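Local structure of post-proline cleaving enzyme (Rickettsia typhi, 4HVT) at residues R98-V102 with D103-K107; V323-F327 with T328-K332; L390-Y394 with Q395-F399. The protein probably cleaves peptides on the carboxyl side of proline, as a serine-type oligopeptidase of the prolyl oligopeptidase family. All coordinates share one frame; numbering follows the deposited sequence.

In the fold
All three contacts are local turns at the ends of blade strands in the N-terminal beta-propeller of a prolyl oligopeptidase. Contacts 1 and 2 show the same solution twice: a strand, 96-101 or 322-326, runs straight into a short helical turn before the next strand of its antiparallel sheet. Contact 3 differs, being a bent loop that leads from strand 388-390 of one sheet to strand 398-402 of the next. The turns do not touch; the centres of contacts 1 and 2 lie about 39 Å apart, and the centre of contact 3 is about 25 Å from that of contact 1 and 33 Å from that of contact 2. The probable Ser566-His682-Asp649 triad belongs to the alpha/beta-hydrolase domain, and none of the three turns contributes a residue to it.

Contact 1: R98-V102 with D103-K107; sequences RRTLV and DNYSK
The turn that ends strand 96-101 of a propeller blade brings Thr100 and Leu101 against Asn104 and Tyr105. Leu101 O receives the backbone N of Asn104 at 2.9 Å and a weak second bond from Tyr105 N. One residue on, Val102 O takes Tyr105 N at 3.1 Å, so two successive carbonyls hold the chain in a single helical turn.

The CG of Asn104 stands anti to its own carbonyl carbon (chi1 -65°), which directs the amide back to the strand: ND2 makes a weak bond of 3.4 Å to Thr100 OG1 and rests 3.7 Å from Leu101 CB, the Leu101 and Asn104 side chains running side by side. A water accepts from Leu101 N at 3.0 Å and, more weakly, from Asn104 ND2. The other end of the amide, OD1, receives Lys107 NZ at 3.0 Å, 24° out of the carbonyl plane; the Asn104 amide is thus held mainly at OD1, with weak bonds at ND2.

In the four-stranded antiparallel blade 77-117, this helical turn precedes the outer strand 113-117, and Thr100 OG1 is also hydrogen-bonded to Asn111 O in the connection. The other branch of Thr100, CG2, approaches Tyr105 CB to 4.3 Å and meets the ring obliquely. Beyond that point the tyrosine leads away from the turn, across Val83 and Trp112, and its OH reaches Pro74 O. Arg436, from the last strand of another blade, makes a cation-pi contact with the Tyr105 ring and hydrogen-bonds to Tyr105 O and Lys107 O.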
ATOM      1  N   ARG A  98       6.349 -18.522   9.610  1.00 13.55           N
ATOM      2  CA  ARG A  98       6.234 -19.421  10.765  1.00 14.31           C
ATOM      3  C   ARG A  98       4.787 -19.555  11.263  1.00 14.04           C
ATOM      4  O   ARG A  98       3.875 -18.825  10.819  1.00 13.72           O
ATOM      5  CB  ARG A  98       7.191 -18.977  11.873  1.00 15.08           C
ATOM      6  CG  ARG A  98       6.888 -17.628  12.412  1.00 15.21           C
ATOM      7  CD  ARG A  98       7.931 -17.161  13.452  1.00 15.80           C
ATOM      8  NE  ARG A  98       7.339 -16.039  14.103  1.00 15.90           N
ATOM      9  CZ  ARG A  98       7.797 -15.461  15.211  1.00 16.16           C
ATOM     10  NH1 ARG A  98       8.913 -15.897  15.783  1.00 17.27           N
ATOM     11  NH2 ARG A  98       7.146 -14.423  15.717  1.00 15.99           N
ATOM     12  N   ARG A  99       4.562 -20.595  12.048  1.00 14.66           N
ATOM     13  CA  ARG A  99       3.226 -20.853  12.564  1.00 15.00           C
ATOM     14  C   ARG A  99       3.211 -21.416  13.981  1.00 15.52           C
ATOM     15  O   ARG A  99       4.187 -22.022  14.464  1.00 15.68           O
ATOM     16  CB  ARG A  99       2.450 -21.792  11.628  1.00 15.32           C
ATOM     17  CG  ARG A  99       2.959 -23.198  11.628  1.00 16.23           C
ATOM     18  CD  ARG A  99       2.121 -24.094  10.742  1.00 16.84           C
ATOM     19  NE  ARG A  99       2.459 -25.482  10.960  1.00 18.23           N
ATOM     20  CZ  ARG A  99       1.684 -26.482  10.558  1.00 19.15           C
ATOM     21  NH1 ARG A  99       0.584 -26.213   9.889  1.00 19.40           N
ATOM     22  NH2 ARG A  99       2.018 -27.722  10.822  1.00 20.70           N
ATOM     23  N   THR A 100       2.060 -21.249  14.616  1.00 15.52           N
ATOM     24  CA  THR A 100       1.833 -21.831  15.943  1.00 16.07           C
ATOM     25  C   THR A 100       0.369 -22.189  16.116  1.00 16.33           C
ATOM     26  O   THR A 100      -0.546 -21.542  15.556  1.00 15.68           O
ATOM     27  CB  THR A 100       2.299 -20.874  17.065  1.00 16.19           C
ATOM     28  OG1 THR A 100       2.540 -21.600  18.275  1.00 17.01           O
ATOM     29  CG2 THR A 100       1.290 -19.818  17.343  1.00 16.01           C
ATOM     30  N   LEU A 101       0.111 -23.218  16.913  1.00 17.52           N
ATOM     31  CA  LEU A 101      -1.264 -23.564  17.243  1.00 17.98           C
ATOM     32  C   LEU A 101      -2.004 -22.341  17.825  1.00 17.64           C
ATOM     33  O   LEU A 101      -1.436 -21.572  18.600  1.00 17.13           O
ATOM     34  CB  LEU A 101      -1.254 -24.707  18.253  1.00 19.20           C
ATOM     35  CG  LEU A 101      -0.731 -26.050  17.686  1.00 20.16           C
ATOM     36  CD1 LEU A 101      -0.417 -27.056  18.766  1.00 21.77           C
ATOM     37  CD2 LEU A 101      -1.794 -26.608  16.753  1.00 19.98           C
ATOM     38  N   VAL A 102      -3.276 -22.191  17.460  1.00 17.49           N
ATOM     39  CA  VAL A 102      -4.070 -21.078  17.867  1.00 18.24           C
ATOM     40  C   VAL A 102      -4.068 -21.033  19.411  1.00 18.95           C
ATOM     41  O   VAL A 102      -4.005 -19.951  19.992  1.00 18.19           O
ATOM     42  CB  VAL A 102      -5.539 -21.132  17.330  1.00 18.79           C
ATOM     43  CG1 VAL A 102      -6.365 -20.034  17.961  1.00 19.32           C
ATOM     44  CG2 VAL A 102      -5.617 -20.939  15.834  1.00 19.51           C
ATOM     45  N   ASP A 103      -4.127 -22.193  20.067  1.00 21.04           N
ATOM     46  CA  ASP A 103      -4.089 -22.187  21.543  1.00 23.32           C
ATOM     47  C   ASP A 103      -2.808 -21.554  22.134  1.00 22.02           C
ATOM     48  O   ASP A 103      -2.839 -21.036  23.255  1.00 23.33           O
ATOM     49  CB  ASP A 103      -4.250 -23.588  22.114  1.00 27.98           C
ATOM     50  CG  ASP A 103      -5.707 -24.037  22.206  1.00 31.39           C
ATOM     51  OD1 ASP A 103      -6.596 -23.442  21.579  1.00 32.98           O
ATOM     52  OD2 ASP A 103      -5.970 -25.017  22.944  1.00 37.39           O
ATOM     53  N   ASN A 104      -1.690 -21.650  21.442  1.00 19.30           N
ATOM     54  CA  ASN A 104      -0.434 -21.061  21.892  1.00 19.10           C
ATOM     55  C   ASN A 104      -0.342 -19.571  21.652  1.00 17.12           C
ATOM     56  O   ASN A 104       0.484 -18.910  22.247  1.00 16.54           O
ATOM     57  CB  ASN A 104       0.768 -21.684  21.179  1.00 19.81           C
ATOM     58  CG  ASN A 104       0.953 -23.137  21.508  1.00 22.19           C
ATOM     59  OD1 ASN A 104       0.587 -23.585  22.582  1.00 23.01           O
ATOM     60  ND2 ASN A 104       1.520 -23.885  20.571  1.00 24.48           N
ATOM     61  N   TYR A 105      -1.155 -19.076  20.720  1.00 15.74           N
ATOM     62  CA  TYR A 105      -1.017 -17.684  20.234  1.00 14.82           C
ATOM     63  C   TYR A 105      -1.378 -16.694  21.320  1.00 15.48           C
ATOM     64  O   TYR A 105      -0.967 -15.537  21.260  1.00 15.42           O
ATOM     65  CB  TYR A 105      -1.870 -17.463  18.966  1.00 13.76           C
ATOM     66  CG  TYR A 105      -1.671 -16.147  18.306  1.00 12.75           C
ATOM     67  CD1 TYR A 105      -0.417 -15.799  17.733  1.00 12.78           C
ATOM     68  CD2 TYR A 105      -2.722 -15.295  18.135  1.00 12.22           C
ATOM     69  CE1 TYR A 105      -0.269 -14.607  17.065  1.00 12.15           C
ATOM     70  CE2 TYR A 105      -2.592 -14.105  17.439  1.00 11.70           C
ATOM     71  CZ  TYR A 105      -1.355 -13.775  16.912  1.00 11.70           C
ATOM     72  OH  TYR A 105      -1.266 -12.609  16.185  1.00 11.72           O
ATOM     73  N   SER A 106      -2.102 -17.153  22.335  1.00 16.19           N
ATOM     74  CA  SER A 106      -2.440 -16.291  23.483  1.00 16.73           C
ATOM     75  C   SER A 106      -1.305 -16.175  24.466  1.00 17.40           C
ATOM     76  O   SER A 106      -1.397 -15.373  25.400  1.00 18.95           O
ATOM     77  CB  SER A 106      -3.682 -16.813  24.197  1.00 17.41           C
ATOM     78  OG  SER A 106      -3.467 -18.117  24.696  1.00 18.39           O
ATOM     79  N   LYS A 107      -0.269 -16.987  24.327  1.00 17.35           N
ATOM     80  CA  LYS A 107       0.871 -16.932  25.267  1.00 18.20           C
ATOM     81  C   LYS A 107       1.795 -15.799  24.917  1.00 17.93           C
ATOM     82  O   LYS A 107       1.957 -15.521  23.722  1.00 17.06           O
ATOM     83  CB  LYS A 107       1.628 -18.250  25.233  1.00 19.31           C
ATOM     84  CG  LYS A 107       0.714 -19.366  25.716  1.00 20.61           C
ATOM     85  CD  LYS A 107       1.291 -20.728  25.501  1.00 22.55           C
ATOM     86  CE  LYS A 107       0.398 -21.770  26.164  1.00 25.15           C
ATOM     87  NZ  LYS A 107       0.551 -23.086  25.507  1.00 26.70           N
TER
HETATM   88  O   HOH W   1       2.373 -24.837  18.016  1.00 33.08           O

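Contact 2: V323-F327 with T328-K332; sequences VALHF and TDLLK
Backbone bonds from Asp329 N to His326 O (3.0 Å) and from Leu330 N to Phe327 O (3.0 Å) coil the chain into a helical turn as it leaves strand 322-326. This strand is an inner one of a four-stranded antiparallel propeller blade, and the turn begins its connection to the outer strand 341-344.

Thr328 meets two rings, the edge of His326 and a face of Phe327. Its OG1 lies near the plane of the imidazole and shares a 2.8 Å hydrogen bond with His326 ND1 in which either may donate; Thr328 N adds a weak bond to the same nitrogen. NE2 on the far side of the imidazole is bonded to Glu300 OE1, so the ring is held from two directions. With chi1 at 59°, Thr328 OG1 sits between backbone N and carbonyl carbon, which turns CG2 beside the backbone N and over one face of the Phe327 ring, offset toward its rim, in a CH-pi contact 3.8 Å from the centroid.

On the buried side, where Leu330 also packs on Trp304 of strand 301-305, Leu325 CD1 touches Asp329 CB at 3.8 Å, while the Asp329 carboxylate bonds through OD2 to Ser339 OG. The same Leu325 methyl meets Leu330 CD2 at 4.0 Å.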
ATOM      1  N   VAL A 323     -22.995  -2.879  -3.504  1.00  9.50           N
ATOM      2  CA  VAL A 323     -24.098  -3.754  -3.870  1.00  9.70           C
ATOM      3  C   VAL A 323     -23.665  -5.238  -3.823  1.00  9.50           C
ATOM      4  O   VAL A 323     -22.446  -5.546  -3.785  1.00  8.97           O
ATOM      5  CB  VAL A 323     -24.586  -3.457  -5.315  1.00  9.91           C
ATOM      6  CG1 VAL A 323     -25.004  -1.990  -5.502  1.00 10.27           C
ATOM      7  CG2 VAL A 323     -23.492  -3.829  -6.326  1.00  9.55           C
ATOM      8  N   ALA A 324     -24.660  -6.129  -3.730  1.00  9.88           N
ATOM      9  CA  ALA A 324     -24.430  -7.520  -3.760  1.00  9.78           C
ATOM     10  C   ALA A 324     -25.351  -8.111  -4.778  1.00 10.14           C
ATOM     11  O   ALA A 324     -26.465  -7.606  -5.009  1.00 10.75           O
ATOM     12  CB  ALA A 324     -24.749  -8.125  -2.420  1.00 10.00           C
ATOM     13  N   LEU A 325     -24.869  -9.183  -5.382  1.00 10.08           N
ATOM     14  CA  LEU A 325     -25.678  -9.939  -6.357  1.00 10.62           C
ATOM     15  C   LEU A 325     -25.171 -11.367  -6.453  1.00 10.24           C
ATOM     16  O   LEU A 325     -24.018 -11.704  -6.213  1.00  9.35           O
ATOM     17  CB  LEU A 325     -25.706  -9.324  -7.755  1.00 10.90           C
ATOM     18  CG  LEU A 325     -24.437  -9.136  -8.585  1.00 10.92           C
ATOM     19  CD1 LEU A 325     -24.713  -8.842 -10.049  1.00 11.57           C
ATOM     20  CD2 LEU A 325     -23.468  -8.053  -8.008  1.00 10.64           C
ATOM     21  N   HIS A 326     -26.047 -12.224  -6.878  1.00 10.84           N
ATOM     22  CA  HIS A 326     -25.630 -13.592  -7.213  1.00 11.00           C
ATOM     23  C   HIS A 326     -24.652 -13.600  -8.374  1.00 10.71           C
ATOM     24  O   HIS A 326     -24.796 -12.800  -9.333  1.00 10.56           O
ATOM     25  CB  HIS A 326     -26.827 -14.463  -7.598  1.00 11.86           C
ATOM     26  CG  HIS A 326     -26.520 -15.928  -7.569  1.00 12.21           C
ATOM     27  ND1 HIS A 326     -26.235 -16.678  -8.693  1.00 12.66           N
ATOM     28  CD2 HIS A 326     -26.539 -16.805  -6.534  1.00 12.57           C
ATOM     29  CE1 HIS A 326     -26.010 -17.930  -8.342  1.00 12.76           C
ATOM     30  NE2 HIS A 326     -26.173 -18.033  -7.026  1.00 12.63           N
ATOM     31  N   PHE A 327     -23.631 -14.470  -8.340  1.00 10.60           N
ATOM     32  CA  PHE A 327     -22.557 -14.364  -9.385  1.00 10.47           C
ATOM     33  C   PHE A 327     -23.095 -14.562 -10.803  1.00 11.08           C
ATOM     34  O   PHE A 327     -22.600 -13.939 -11.702  1.00 10.88           O
ATOM     35  CB  PHE A 327     -21.369 -15.318  -9.139  1.00 10.49           C
ATOM     36  CG  PHE A 327     -21.666 -16.760  -9.525  1.00 11.12           C
ATOM     37  CD1 PHE A 327     -22.275 -17.642  -8.647  1.00 11.52           C
ATOM     38  CD2 PHE A 327     -21.306 -17.220 -10.761  1.00 11.35           C
ATOM     39  CE1 PHE A 327     -22.583 -18.943  -8.995  1.00 12.30           C
ATOM     40  CE2 PHE A 327     -21.590 -18.522 -11.129  1.00 11.89           C
ATOM     41  CZ  PHE A 327     -22.224 -19.380 -10.276  1.00 12.25           C
ATOM     42  N   THR A 328     -24.160 -15.330 -10.958  1.00 11.73           N
ATOM     43  CA  THR A 328     -24.752 -15.593 -12.294  1.00 12.53           C
ATOM     44  C   THR A 328     -25.322 -14.302 -12.891  1.00 12.62           C
ATOM     45  O   THR A 328     -25.310 -14.142 -14.109  1.00 13.45           O
ATOM     46  CB  THR A 328     -25.839 -16.660 -12.298  1.00 13.43           C
ATOM     47  OG1 THR A 328     -26.909 -16.269 -11.423  1.00 13.91           O
ATOM     48  CG2 THR A 328     -25.216 -17.978 -11.885  1.00 13.57           C
ATOM     49  N   ASP A 329     -25.775 -13.381 -12.059  1.00 12.94           N
ATOM     50  CA  ASP A 329     -26.310 -12.115 -12.547  1.00 13.53           C
ATOM     51  C   ASP A 329     -25.205 -11.207 -13.079  1.00 13.24           C
ATOM     52  O   ASP A 329     -25.502 -10.259 -13.801  1.00 13.20           O
ATOM     53  CB  ASP A 329     -27.121 -11.367 -11.501  1.00 14.36           C
ATOM     54  CG  ASP A 329     -28.565 -11.838 -11.396  1.00 15.95           C
ATOM     55  OD1 ASP A 329     -29.060 -12.572 -12.277  1.00 16.54           O
ATOM     56  OD2 ASP A 329     -29.187 -11.427 -10.424  1.00 17.11           O
ATOM     57  N   LEU A 330     -23.943 -11.506 -12.805  1.00 12.81           N
ATOM     58  CA  LEU A 330     -22.853 -10.737 -13.423  1.00 12.39           C
ATOM     59  C   LEU A 330     -22.843 -10.798 -14.929  1.00 13.65           C
ATOM     60  O   LEU A 330     -22.389  -9.865 -15.563  1.00 13.64           O
ATOM     61  CB  LEU A 330     -21.505 -11.228 -12.961  1.00 11.85           C
ATOM     62  CG  LEU A 330     -21.141 -10.956 -11.512  1.00 11.40           C
ATOM     63  CD1 LEU A 330     -19.873 -11.692 -11.099  1.00 11.21           C
ATOM     64  CD2 LEU A 330     -20.993  -9.481 -11.248  1.00 11.22           C
ATOM     65  N   LEU A 331     -23.339 -11.892 -15.468  1.00 14.48           N
ATOM     66  CA  LEU A 331     -23.329 -12.141 -16.934  1.00 16.40           C
ATOM     67  C   LEU A 331     -24.557 -11.647 -17.647  1.00 18.68           C
ATOM     68  O   LEU A 331     -24.651 -11.797 -18.900  1.00 22.59           O
ATOM     69  CB  LEU A 331     -23.092 -13.650 -17.138  1.00 16.39           C
ATOM     70  CG  LEU A 331     -21.798 -14.180 -16.502  1.00 16.07           C
ATOM     71  CD1 LEU A 331     -21.584 -15.662 -16.831  1.00 17.37           C
ATOM     72  CD2 LEU A 331     -20.615 -13.333 -16.936  1.00 15.82           C
ATOM     73  N   LYS A 332     -25.514 -11.086 -16.922  1.00 19.84           N
ATOM     74  CA  LYS A 332     -26.838 -10.793 -17.446  1.00 21.64           C
ATOM     75  C   LYS A 332     -26.992  -9.314 -17.720  1.00 23.20           C
ATOM     76  O   LYS A 332     -26.298  -8.454 -17.124  1.00 22.44           O
ATOM     77  CB  LYS A 332     -27.941 -11.242 -16.460  1.00 22.50           C
ATOM     78  CG  LYS A 332     -27.905 -12.718 -16.151  1.00 23.63           C
ATOM     79  CD  LYS A 332     -29.221 -13.219 -15.579  1.00 26.08           C
ATOM     80  CE  LYS A 332     -29.127 -14.710 -15.246  1.00 27.80           C
ATOM     81  NZ  LYS A 332     -30.464 -15.354 -15.241  1.00 29.91           N
TER

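Contact 3: L390-Y394 with Q395-F399; sequences LKLPY and QNAIF
Leu392 packs on Ala397 and Phe399 where the chain folds back between two propeller blades, and this contact is made by apolar groups. Leu392 CB lies 4.0 Å from Ala397 CB; of the two Leu392 methyls, CD1 lies against Ala397 CB and near Phe399 CB, and CD2 reaches Phe399 CD1 at 3.9 Å. The leucine and phenylalanine side chains cross at about a right angle, the CD2 methyl meeting the ring obliquely. With CG of Phe399 anti to its backbone N (chi1 -179°), the ring swings back toward the incoming chain, where Leu390 CD2 lies 4.3 Å from Phe399 CE1.

At the bend, Ala397 CB fits against Tyr394 as well, 4.1 Å from its CB and 3.6 Å from its carbonyl oxygen. A water spans the turn in place of a direct backbone bond: it donates to Tyr394 O at 2.7 Å and accepts from Ala397 N at 3.2 Å. Ahead of it an inverse gamma turn centred on Pro393, with a weak bond from Tyr394 N to Leu392 O, redirects the chain, and Asn396, with a left-handed backbone, bends it again. End to end, the segments 390-394 and 395-399 run 126° apart.

The phenol of Tyr394 leads away from this contact, its OH hydrogen-bonded to Pro420 O and Thr422 OG1. On leaving the loop, Ile398 pairs through its backbone with Glu415 of strand 410-415, while the backbones of Leu390 and Ala397 are hydrogen-bonded to Val374 and Ala372 of strand 371-380, respectively. Leu392 packs on Ile414 and Phe399 on Ile412 of strand 410-415, with Phe399 also touching Ala372 and Val374 of the preceding blade.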
ATOM      1  N   LEU A 390     -20.802  -4.166  15.402  1.00 12.26           N
ATOM      2  CA  LEU A 390     -19.692  -4.662  16.208  1.00 12.99           C
ATOM      3  C   LEU A 390     -19.027  -3.460  16.885  1.00 13.63           C
ATOM      4  O   LEU A 390     -18.352  -2.666  16.208  1.00 13.58           O
ATOM      5  CB  LEU A 390     -18.711  -5.420  15.342  1.00 12.67           C
ATOM      6  CG  LEU A 390     -17.525  -6.081  16.050  1.00 13.06           C
ATOM      7  CD1 LEU A 390     -17.995  -7.123  17.055  1.00 14.03           C
ATOM      8  CD2 LEU A 390     -16.592  -6.687  15.039  1.00 12.91           C
ATOM      9  N   LYS A 391     -19.253  -3.313  18.189  1.00 14.88           N
ATOM     10  CA  LYS A 391     -18.827  -2.107  18.914  1.00 16.01           C
ATOM     11  C   LYS A 391     -17.304  -2.156  19.048  1.00 16.43           C
ATOM     12  O   LYS A 391     -16.742  -3.206  19.383  1.00 17.88           O
ATOM     13  CB  LYS A 391     -19.532  -2.086  20.304  1.00 17.05           C
ATOM     14  N   LEU A 392     -16.630  -1.097  18.659  1.00 16.84           N
ATOM     15  CA  LEU A 392     -15.170  -1.037  18.748  1.00 16.90           C
ATOM     16  C   LEU A 392     -14.728  -0.265  20.008  1.00 19.02           C
ATOM     17  O   LEU A 392     -14.945   0.912  20.055  1.00 20.30           O
ATOM     18  CB  LEU A 392     -14.644  -0.348  17.498  1.00 16.25           C
ATOM     19  CG  LEU A 392     -15.022  -1.059  16.182  1.00 15.63           C
ATOM     20  CD1 LEU A 392     -14.379  -0.419  14.982  1.00 15.87           C
ATOM     21  CD2 LEU A 392     -14.723  -2.551  16.193  1.00 15.51           C
ATOM     22  N   PRO A 393     -14.083  -0.922  20.973  1.00 20.02           N
ATOM     23  CA  PRO A 393     -13.833  -0.216  22.233  1.00 21.85           C
ATOM     24  C   PRO A 393     -12.575   0.611  22.271  1.00 23.13           C
ATOM     25  O   PRO A 393     -11.840   0.601  23.280  1.00 24.46           O
ATOM     26  CB  PRO A 393     -13.743  -1.365  23.242  1.00 22.04           C
ATOM     27  CG  PRO A 393     -13.074  -2.447  22.481  1.00 22.41           C
ATOM     28  CD  PRO A 393     -13.591  -2.310  21.045  1.00 20.84           C
ATOM     29  N   TYR A 394     -12.340   1.368  21.199  1.00 21.52           N
ATOM     30  CA  TYR A 394     -11.340   2.429  21.177  1.00 20.99           C
ATOM     31  C   TYR A 394     -12.009   3.764  20.694  1.00 21.08           C
ATOM     32  O   TYR A 394     -12.901   3.748  19.810  1.00 19.98           O
ATOM     33  CB  TYR A 394     -10.243   2.031  20.178  1.00 19.70           C
ATOM     34  CG  TYR A 394      -9.115   1.082  20.587  1.00 18.85           C
ATOM     35  CD1 TYR A 394      -9.356  -0.251  20.920  1.00 19.35           C
ATOM     36  CD2 TYR A 394      -7.784   1.487  20.476  1.00 19.46           C
ATOM     37  CE1 TYR A 394      -8.304  -1.127  21.231  1.00 18.89           C
ATOM     38  CE2 TYR A 394      -6.729   0.630  20.816  1.00 18.87           C
ATOM     39  CZ  TYR A 394      -6.995  -0.681  21.168  1.00 18.94           C
ATOM     40  OH  TYR A 394      -5.936  -1.538  21.476  1.00 18.54           O
ATOM     41  N   GLN A 395     -11.596   4.915  21.227  1.00 21.56           N
ATOM     42  CA  GLN A 395     -11.903   6.199  20.572  1.00 22.36           C
ATOM     43  C   GLN A 395     -11.102   6.334  19.276  1.00 19.12           C
ATOM     44  O   GLN A 395      -9.981   5.851  19.194  1.00 18.18           O
ATOM     45  CB  GLN A 395     -11.554   7.403  21.464  1.00 26.44           C
ATOM     46  CG  GLN A 395     -12.407   7.508  22.721  1.00 31.53           C
ATOM     47  CD  GLN A 395     -13.846   7.903  22.417  1.00 35.36           C
ATOM     48  OE1 GLN A 395     -14.795   7.220  22.823  1.00 42.60           O
ATOM     49  NE2 GLN A 395     -14.012   8.996  21.675  1.00 38.55           N
ATOM     50  N   ASN A 396     -11.651   7.006  18.270  1.00 17.13           N
ATOM     51  CA  ASN A 396     -10.932   7.139  16.990  1.00 15.70           C
ATOM     52  C   ASN A 396     -10.398   5.783  16.462  1.00 14.01           C
ATOM     53  O   ASN A 396      -9.320   5.662  15.884  1.00 12.60           O
ATOM     54  CB  ASN A 396      -9.822   8.176  17.118  1.00 16.10           C
ATOM     55  CG  ASN A 396     -10.337   9.603  16.935  1.00 17.03           C
ATOM     56  OD1 ASN A 396     -10.418  10.348  17.884  1.00 18.78           O
ATOM     57  ND2 ASN A 396     -10.733   9.957  15.713  1.00 17.55           N
ATOM     58  N   ALA A 397     -11.239   4.783  16.580  1.00 13.13           N
ATOM     59  CA  ALA A 397     -10.882   3.408  16.247  1.00 12.29           C
ATOM     60  C   ALA A 397     -10.470   3.230  14.780  1.00 11.70           C
ATOM     61  O   ALA A 397     -11.008   3.880  13.883  1.00 11.15           O
ATOM     62  CB  ALA A 397     -12.047   2.491  16.540  1.00 12.57           C
ATOM     63  N   ILE A 398      -9.444   2.397  14.584  1.00 11.05           N
ATOM     64  CA  ILE A 398      -9.018   1.916  13.298  1.00 10.67           C
ATOM     65  C   ILE A 398      -9.024   0.397  13.396  1.00 10.38           C
ATOM     66  O   ILE A 398      -8.435  -0.159  14.331  1.00 10.93           O
ATOM     67  CB  ILE A 398      -7.570   2.412  13.021  1.00 10.74           C
ATOM     68  CG1 ILE A 398      -7.519   3.928  13.105  1.00 11.17           C
ATOM     69  CG2 ILE A 398      -7.016   1.833  11.731  1.00 10.50           C
ATOM     70  CD1 ILE A 398      -8.299   4.652  12.043  1.00 11.22           C
ATOM     71  N   PHE A 399      -9.684  -0.232  12.427  1.00  9.75           N
ATOM     72  CA  PHE A 399     -10.043  -1.645  12.370  1.00  9.55           C
ATOM     73  C   PHE A 399      -9.353  -2.377  11.244  1.00  9.50           C
ATOM     74  O   PHE A 399      -9.272  -1.892  10.121  1.00  9.26           O
ATOM     75  CB  PHE A 399     -11.551  -1.765  12.208  1.00  9.32           C
ATOM     76  CG  PHE A 399     -12.083  -3.175  12.167  1.00  9.08           C
ATOM     77  CD1 PHE A 399     -12.455  -3.826  13.325  1.00  9.30           C
ATOM     78  CD2 PHE A 399     -12.300  -3.806  10.940  1.00  8.72           C
ATOM     79  CE1 PHE A 399     -12.989  -5.134  13.278  1.00  9.25           C
ATOM     80  CE2 PHE A 399     -12.850  -5.069  10.873  1.00  8.78           C
ATOM     81  CZ  PHE A 399     -13.185  -5.753  12.041  1.00  8.97           C
TER
HETATM   82  O   HOH W   2     -14.219   4.734  17.652  1.00 14.60           O